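Local coordinates for putative secreted protein (PDB 2QF9), which is of unknown function but is probably secreted and belongs to the DUF305 family, whose members are grouped with the ferritin-like helical proteins, at residues M16-S27 against L119-M130; D72-M80 against H129-R137. All blocks are in the same frame, centred on the assembly; numbering follows the deposited sequence.

Contact 1: M16-S27 against L119-M130; sequences MSVHHQQAVEMS and LMTEHHRGGVHM
His19 and His123 interlock between two antiparallel helices of a bundle, consistent with the ferritin-like clan of this family; the local axes cross at -163° with a closest approach of 11.1 Å. Knobs-into-holes packing is reciprocal: His19 enters a hole formed by His123, Gly126, Gly127 and Met130, and His123 one formed by His19, Gln22, Ala23 and Met26.

Aromatic contacts dominate the centre. The imidazoles of His19 and His123 come from opposite directions, with centroids 3.9 Å apart and planes inclined by 32°, an oblique pairing. Each has a second face occupied by a selenomethionine: SE of Met130 lies over His19, 3.9 Å from its centroid, and in the modelled conformer of Met26, one of two and so less certain, CE makes a CH-pi contact over His123.

His19 NE2 hydrogen-bonds to Pro93 O, and Gln22 OE1 receives Ala96 N, which ties the loop before helix 98-106 to this seam.

Apolar packing continues at the Met16 end, where a chain bent at chi2 and chi3 crosses the interface and brings Met16 CE to 3.7 Å from Met130 CB. The same methyl also lies against a backbone carbonyl oxygen, with Met16 CE 3.3 Å from Gly127 O.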
# COMPACT_ATOMS: atom_id res chain seq x y z
N MSE A 16 -2.01 4.87 -14.06
CA MSE A 16 -2.60 5.19 -12.77
C MSE A 16 -1.76 4.59 -11.63
O MSE A 16 -1.72 5.15 -10.54
CB MSE A 16 -4.08 4.76 -12.70
CG MSE A 16 -4.79 5.27 -11.48
SE MSE A 16 -4.84 7.25 -11.35
CE MSE A 16 -6.48 7.46 -12.31
N SER A 17 -1.06 3.47 -11.88
CA SER A 17 -0.16 2.94 -10.84
C SER A 17 0.97 3.93 -10.48
O SER A 17 1.27 4.14 -9.29
CB SER A 17 0.40 1.57 -11.24
OG SER A 17 -0.63 0.61 -11.16
N VAL A 18 1.58 4.52 -11.51
CA VAL A 18 2.61 5.55 -11.28
C VAL A 18 2.01 6.78 -10.57
O VAL A 18 2.62 7.35 -9.67
CB VAL A 18 3.30 5.94 -12.61
CG1 VAL A 18 4.27 7.10 -12.39
CG2 VAL A 18 4.04 4.74 -13.21
N HIS A 19 0.80 7.17 -10.97
CA HIS A 19 0.12 8.33 -10.37
C HIS A 19 -0.13 8.08 -8.87
O HIS A 19 0.21 8.91 -8.01
CB HIS A 19 -1.19 8.57 -11.10
CG HIS A 19 -1.69 9.99 -11.04
ND1 HIS A 19 -2.62 10.40 -10.11
CD2 HIS A 19 -1.45 11.06 -11.84
CE1 HIS A 19 -2.92 11.67 -10.33
NE2 HIS A 19 -2.22 12.10 -11.37
N HIS A 20 -0.69 6.90 -8.58
CA HIS A 20 -0.96 6.47 -7.20
C HIS A 20 0.32 6.45 -6.36
O HIS A 20 0.33 6.93 -5.21
CB HIS A 20 -1.59 5.07 -7.22
CG HIS A 20 -3.09 5.08 -7.36
ND1 HIS A 20 -3.78 6.09 -8.02
CD2 HIS A 20 -4.02 4.19 -6.94
CE1 HIS A 20 -5.07 5.83 -7.96
NE2 HIS A 20 -5.25 4.68 -7.32
N GLN A 21 1.39 5.92 -6.93
CA GLN A 21 2.68 5.87 -6.25
C GLN A 21 3.09 7.25 -5.69
O GLN A 21 3.57 7.36 -4.55
CB GLN A 21 3.77 5.37 -7.21
CG GLN A 21 5.13 5.23 -6.57
CD GLN A 21 6.14 4.66 -7.54
OE1 GLN A 21 6.45 5.26 -8.58
NE2 GLN A 21 6.67 3.47 -7.20
N GLN A 22 2.91 8.29 -6.50
CA GLN A 22 3.27 9.63 -6.04
C GLN A 22 2.36 10.12 -4.90
O GLN A 22 2.84 10.78 -3.97
CB GLN A 22 3.30 10.62 -7.19
CG GLN A 22 4.02 11.91 -6.76
CD GLN A 22 3.95 13.01 -7.78
OE1 GLN A 22 2.86 13.47 -8.14
NE2 GLN A 22 5.11 13.44 -8.25
N ALA A 23 1.06 9.82 -4.97
CA ALA A 23 0.15 10.20 -3.88
C ALA A 23 0.59 9.55 -2.56
O ALA A 23 0.61 10.20 -1.50
CB ALA A 23 -1.27 9.80 -4.18
N VAL A 24 0.90 8.26 -2.63
CA VAL A 24 1.40 7.54 -1.46
C VAL A 24 2.65 8.24 -0.88
O VAL A 24 2.73 8.50 0.32
CB VAL A 24 1.67 6.04 -1.80
CG1 VAL A 24 2.30 5.32 -0.59
CG2 VAL A 24 0.35 5.37 -2.25
N GLU A 25 3.62 8.55 -1.75
CA GLU A 25 4.85 9.24 -1.34
C GLU A 25 4.55 10.60 -0.70
O GLU A 25 5.10 10.93 0.36
CB GLU A 25 5.79 9.39 -2.56
CG GLU A 25 7.05 10.22 -2.31
CD GLU A 25 8.04 9.61 -1.30
OE1 GLU A 25 7.75 8.54 -0.71
OE2 GLU A 25 9.11 10.23 -1.09
N MSE A 26 3.68 11.40 -1.33
CA MSE A 26 3.26 12.67 -0.74
C MSE A 26 2.69 12.49 0.67
O MSE A 26 2.95 13.30 1.56
CB MSE A 26 2.22 13.34 -1.61
CG MSE A 26 2.79 14.30 -2.57
SE MSE A 26 1.36 15.53 -3.01
CE MSE A 26 0.11 14.27 -3.78
N SER A 27 1.90 11.44 0.86
CA SER A 27 1.29 11.11 2.15
C SER A 27 2.31 10.76 3.22
O SER A 27 2.20 11.22 4.37
CB SER A 27 0.22 10.02 1.98
OG SER A 27 -0.80 10.52 1.11
N LEU A 119 -1.26 20.45 -3.38
CA LEU A 119 -0.71 19.45 -4.30
C LEU A 119 -1.67 18.29 -4.53
O LEU A 119 -1.86 17.84 -5.66
CB LEU A 119 0.62 18.90 -3.81
CG LEU A 119 1.83 19.83 -3.81
CD1 LEU A 119 3.03 19.11 -3.18
CD2 LEU A 119 2.19 20.35 -5.22
N MSE A 120 -2.30 17.81 -3.46
CA MSE A 120 -3.17 16.64 -3.58
C MSE A 120 -4.48 17.01 -4.30
O MSE A 120 -5.05 16.20 -5.03
CB MSE A 120 -3.43 16.02 -2.21
CG MSE A 120 -4.14 14.68 -2.27
SE MSE A 120 -3.12 13.26 -3.18
CE MSE A 120 -1.96 12.75 -1.69
N THR A 121 -4.94 18.25 -4.11
CA THR A 121 -6.12 18.70 -4.84
C THR A 121 -5.86 18.62 -6.36
O THR A 121 -6.65 18.03 -7.14
CB THR A 121 -6.58 20.12 -4.39
OG1 THR A 121 -7.09 20.04 -3.05
CG2 THR A 121 -7.67 20.68 -5.31
N GLU A 122 -4.71 19.16 -6.78
CA GLU A 122 -4.32 19.10 -8.18
C GLU A 122 -4.13 17.65 -8.65
O GLU A 122 -4.54 17.28 -9.76
CB GLU A 122 -3.06 19.93 -8.39
CG GLU A 122 -2.56 19.97 -9.82
CD GLU A 122 -3.54 20.57 -10.82
OE1 GLU A 122 -4.62 21.10 -10.44
OE2 GLU A 122 -3.21 20.50 -12.02
N HIS A 123 -3.51 16.86 -7.79
CA HIS A 123 -3.25 15.45 -8.07
C HIS A 123 -4.56 14.69 -8.30
O HIS A 123 -4.69 13.97 -9.28
CB HIS A 123 -2.47 14.85 -6.91
CG HIS A 123 -1.65 13.66 -7.29
ND1 HIS A 123 -2.08 12.37 -7.12
CD2 HIS A 123 -0.40 13.58 -7.81
CE1 HIS A 123 -1.14 11.53 -7.52
NE2 HIS A 123 -0.11 12.24 -7.95
N HIS A 124 -5.52 14.89 -7.39
CA HIS A 124 -6.87 14.32 -7.52
C HIS A 124 -7.58 14.77 -8.80
O HIS A 124 -8.22 13.95 -9.46
CB HIS A 124 -7.72 14.69 -6.30
CG HIS A 124 -7.56 13.76 -5.13
ND1 HIS A 124 -6.43 13.00 -4.92
CD2 HIS A 124 -8.40 13.49 -4.10
CE1 HIS A 124 -6.59 12.28 -3.82
NE2 HIS A 124 -7.78 12.56 -3.31
N ARG A 125 -7.45 16.06 -9.14
CA ARG A 125 -8.07 16.57 -10.37
C ARG A 125 -7.57 15.82 -11.61
O ARG A 125 -8.37 15.39 -12.45
CB ARG A 125 -7.92 18.08 -10.51
CG ARG A 125 -8.80 18.86 -9.55
CD ARG A 125 -8.94 20.33 -9.99
NE ARG A 125 -9.46 21.20 -8.92
CZ ARG A 125 -10.72 21.20 -8.47
NH1 ARG A 125 -11.63 20.35 -8.96
NH2 ARG A 125 -11.06 22.05 -7.51
N GLY A 126 -6.25 15.63 -11.69
CA GLY A 126 -5.61 14.89 -12.79
C GLY A 126 -6.09 13.44 -12.80
O GLY A 126 -6.39 12.87 -13.85
N GLY A 127 -6.14 12.85 -11.60
CA GLY A 127 -6.60 11.47 -11.39
C GLY A 127 -8.02 11.23 -11.88
O GLY A 127 -8.30 10.21 -12.54
N VAL A 128 -8.91 12.17 -11.58
CA VAL A 128 -10.31 12.10 -12.00
C VAL A 128 -10.39 12.10 -13.54
O VAL A 128 -11.11 11.29 -14.14
CB VAL A 128 -11.16 13.25 -11.38
CG1 VAL A 128 -12.49 13.43 -12.12
CG2 VAL A 128 -11.40 13.00 -9.89
N HIS A 129 -9.62 13.00 -14.17
CA HIS A 129 -9.52 13.07 -15.62
C HIS A 129 -9.11 11.71 -16.23
O HIS A 129 -9.74 11.22 -17.16
CB HIS A 129 -8.52 14.15 -16.01
CG HIS A 129 -8.32 14.28 -17.48
ND1 HIS A 129 -9.27 14.83 -18.32
CD2 HIS A 129 -7.29 13.91 -18.28
CE1 HIS A 129 -8.82 14.81 -19.56
NE2 HIS A 129 -7.63 14.25 -19.56
N MSE A 130 -8.07 11.11 -15.67
CA MSE A 130 -7.59 9.81 -16.11
C MSE A 130 -8.60 8.68 -15.86
O MSE A 130 -8.81 7.83 -16.73
CB MSE A 130 -6.26 9.48 -15.43
CG MSE A 130 -5.16 10.45 -15.75
SE MSE A 130 -3.67 10.24 -14.48
CE MSE A 130 -3.11 8.40 -14.89

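Contact 2: D72-M80 against H129-R137; sequences DPPMTWMGM and HMAKGCVER
Met75 O is gripped by two amides, Met78 N at 2.9 Å and Met80 N at 3.1 Å, which arrive from opposite faces of its carbonyl plane; the resulting tight loop presents Met75, Trp77 and Met78 to the helix. Pro73 O also takes two donors, Thr76 N and Thr76 OG1, but from one face of its plane, the hydroxyl at 2.6 Å. Asp15 OD2 adds outside anchorage, accepting both Met75 N and Trp77 NE1.

Trp77 meets the helix with its benzo edge. Met130 O, Gly133 C and Cys134 N lie near the ring plane, CH2 being 3.6 Å from Met130 O. Against one indole face rests Met78 CG.

The motif is a type II beta turn, Pro73 to Thr76, leading into a 3-10 segment, 76-78; this loop between helices 37-63 and 98-106 packs on the C-terminal turns of helix 109-137, where Cys134 forms a disulfide with Cys138.

With no side chain on Gly133, Met78 SE comes to 4.0 Å from Gly133 CA. Beyond it, Met78 CE reaches His129 NE2 at 3.6 Å, approaching that ring obliquely. Met75 crosses Met130 at about a right angle, CE to CG. Arg137, extended from CG to NE, lays one guanidinium face over the Met78 backbone and brings CD to 3.5 Å from Trp77 O.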
# COMPACT_ATOMS: atom_id res chain seq x y z
N ASP A 72 5.63 3.41 -24.71
CA ASP A 72 4.67 4.46 -25.03
C ASP A 72 4.69 5.55 -23.97
O ASP A 72 4.75 5.25 -22.77
CB ASP A 72 3.24 3.88 -25.12
CG ASP A 72 2.99 3.12 -26.42
OD1 ASP A 72 3.82 3.20 -27.35
OD2 ASP A 72 1.94 2.45 -26.50
N PRO A 73 4.64 6.82 -24.41
CA PRO A 73 4.42 7.91 -23.47
C PRO A 73 3.13 7.68 -22.66
O PRO A 73 2.16 7.12 -23.19
CB PRO A 73 4.25 9.13 -24.39
CG PRO A 73 5.00 8.77 -25.61
CD PRO A 73 4.83 7.30 -25.79
N PRO A 74 3.13 8.09 -21.38
CA PRO A 74 1.91 8.08 -20.59
C PRO A 74 0.77 8.76 -21.34
O PRO A 74 0.99 9.74 -22.07
CB PRO A 74 2.29 8.90 -19.35
CG PRO A 74 3.75 8.66 -19.19
CD PRO A 74 4.30 8.55 -20.60
N MSE A 75 -0.43 8.20 -21.17
CA MSE A 75 -1.68 8.76 -21.70
C MSE A 75 -1.87 8.49 -23.19
O MSE A 75 -2.83 8.96 -23.79
CB MSE A 75 -1.79 10.26 -21.39
CG MSE A 75 -1.58 10.56 -19.90
SE MSE A 75 -3.03 9.76 -18.88
CE MSE A 75 -4.31 11.20 -19.21
N THR A 76 -0.95 7.73 -23.80
CA THR A 76 -1.11 7.36 -25.22
C THR A 76 -2.45 6.65 -25.45
O THR A 76 -3.13 6.89 -26.45
CB THR A 76 0.08 6.51 -25.74
OG1 THR A 76 1.28 7.30 -25.68
CG2 THR A 76 -0.13 6.06 -27.19
N TRP A 77 -2.83 5.81 -24.48
CA TRP A 77 -4.09 5.05 -24.52
C TRP A 77 -5.34 5.95 -24.51
O TRP A 77 -6.44 5.50 -24.86
CB TRP A 77 -4.13 4.03 -23.36
CG TRP A 77 -4.14 4.71 -22.00
CD1 TRP A 77 -3.05 5.10 -21.27
CD2 TRP A 77 -5.30 5.10 -21.24
NE1 TRP A 77 -3.47 5.70 -20.09
CE2 TRP A 77 -4.84 5.71 -20.05
CE3 TRP A 77 -6.69 4.97 -21.44
CZ2 TRP A 77 -5.72 6.21 -19.06
CZ3 TRP A 77 -7.57 5.47 -20.46
CH2 TRP A 77 -7.07 6.07 -19.28
N MSE A 78 -5.17 7.20 -24.08
CA MSE A 78 -6.22 8.21 -24.16
C MSE A 78 -6.09 9.13 -25.39
O MSE A 78 -6.87 10.07 -25.53
CB MSE A 78 -6.24 9.06 -22.89
CG MSE A 78 -7.20 8.52 -21.87
SE MSE A 78 -7.17 9.60 -20.25
CE MSE A 78 -8.50 10.93 -20.71
N GLY A 79 -5.11 8.84 -26.25
CA GLY A 79 -4.82 9.67 -27.44
C GLY A 79 -4.17 11.00 -27.08
O GLY A 79 -4.32 11.99 -27.82
N MSE A 80 -3.46 11.01 -25.96
CA MSE A 80 -2.85 12.23 -25.42
C MSE A 80 -1.36 12.09 -25.10
O MSE A 80 -0.79 12.92 -24.39
CB MSE A 80 -3.63 12.71 -24.18
CG MSE A 80 -4.99 13.31 -24.50
SE MSE A 80 -4.84 14.86 -25.72
CE MSE A 80 -4.23 16.24 -24.44
N HIS A 129 -9.62 13.00 -14.17
CA HIS A 129 -9.52 13.07 -15.62
C HIS A 129 -9.11 11.71 -16.23
O HIS A 129 -9.74 11.22 -17.16
CB HIS A 129 -8.52 14.15 -16.01
CG HIS A 129 -8.32 14.28 -17.48
ND1 HIS A 129 -9.27 14.83 -18.32
CD2 HIS A 129 -7.29 13.91 -18.28
CE1 HIS A 129 -8.82 14.81 -19.56
NE2 HIS A 129 -7.63 14.25 -19.56
N MSE A 130 -8.07 11.11 -15.67
CA MSE A 130 -7.59 9.81 -16.11
C MSE A 130 -8.60 8.68 -15.86
O MSE A 130 -8.81 7.83 -16.73
CB MSE A 130 -6.26 9.48 -15.43
CG MSE A 130 -5.16 10.45 -15.75
SE MSE A 130 -3.67 10.24 -14.48
CE MSE A 130 -3.11 8.40 -14.89
N ALA A 131 -9.21 8.68 -14.67
CA ALA A 131 -10.20 7.65 -14.32
C ALA A 131 -11.42 7.73 -15.27
O ALA A 131 -11.94 6.69 -15.73
CB ALA A 131 -10.64 7.81 -12.90
N LYS A 132 -11.85 8.95 -15.55
CA LYS A 132 -12.91 9.19 -16.53
C LYS A 132 -12.55 8.59 -17.88
O LYS A 132 -13.43 8.03 -18.56
CB LYS A 132 -13.23 10.69 -16.65
CG LYS A 132 -14.08 11.23 -15.52
CD LYS A 132 -14.32 12.73 -15.72
CE LYS A 132 -15.23 13.31 -14.64
NZ LYS A 132 -15.31 14.81 -14.79
N GLY A 133 -11.28 8.69 -18.26
CA GLY A 133 -10.78 8.11 -19.51
C GLY A 133 -10.96 6.60 -19.53
O GLY A 133 -11.36 6.02 -20.54
N CYS A 134 -10.66 5.95 -18.40
CA CYS A 134 -10.87 4.51 -18.28
C CYS A 134 -12.37 4.15 -18.25
O CYS A 134 -12.78 3.16 -18.85
CB CYS A 134 -10.13 3.95 -17.06
SG CYS A 134 -10.32 2.16 -16.75
N VAL A 135 -13.20 4.95 -17.58
CA VAL A 135 -14.65 4.69 -17.58
C VAL A 135 -15.15 4.66 -19.05
O VAL A 135 -15.96 3.80 -19.43
CB VAL A 135 -15.46 5.68 -16.67
CG1 VAL A 135 -16.97 5.46 -16.81
CG2 VAL A 135 -15.07 5.51 -15.21
N GLU A 136 -14.63 5.56 -19.87
CA GLU A 136 -14.96 5.59 -21.30
C GLU A 136 -14.35 4.45 -22.13
O GLU A 136 -15.04 3.88 -22.98
CB GLU A 136 -14.53 6.93 -21.90
CG GLU A 136 -14.79 7.09 -23.40
CD GLU A 136 -14.25 8.39 -23.94
OE1 GLU A 136 -14.35 9.41 -23.22
OE2 GLU A 136 -13.73 8.40 -25.08
N ARG A 137 -13.08 4.12 -21.88
CA ARG A 137 -12.29 3.32 -22.83
C ARG A 137 -11.96 1.88 -22.37
O ARG A 137 -11.76 0.99 -23.20
CB ARG A 137 -10.99 4.03 -23.19
CG ARG A 137 -11.14 5.36 -23.92
CD ARG A 137 -9.78 5.99 -24.14
NE ARG A 137 -9.86 7.24 -24.91
CZ ARG A 137 -9.68 7.31 -26.23
NH1 ARG A 137 -9.42 6.22 -26.93
NH2 ARG A 137 -9.77 8.48 -26.85

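Helix 109-137 serves both contacts, whose centres are 14 Å apart: contact 1 uses its middle and lies about 2 Å from the centre of the chain, contact 2 its C-terminal turns, about 14 Å out. His129 and Met130 lie in the segments of both contacts; Met130 turns its selenium to helix 8-31 and its CG to the 72-80 loop. The contacts also meet directly, Met16 CE packing 3.8 Å from Ala131 N. Asp15, next to Met16, binds the loop, and Pro93 joins the two regions by accepting the His19 hydrogen bond while touching Met75 and His129. Along the chain the four segments alternate. No catalytic site is established for either contact.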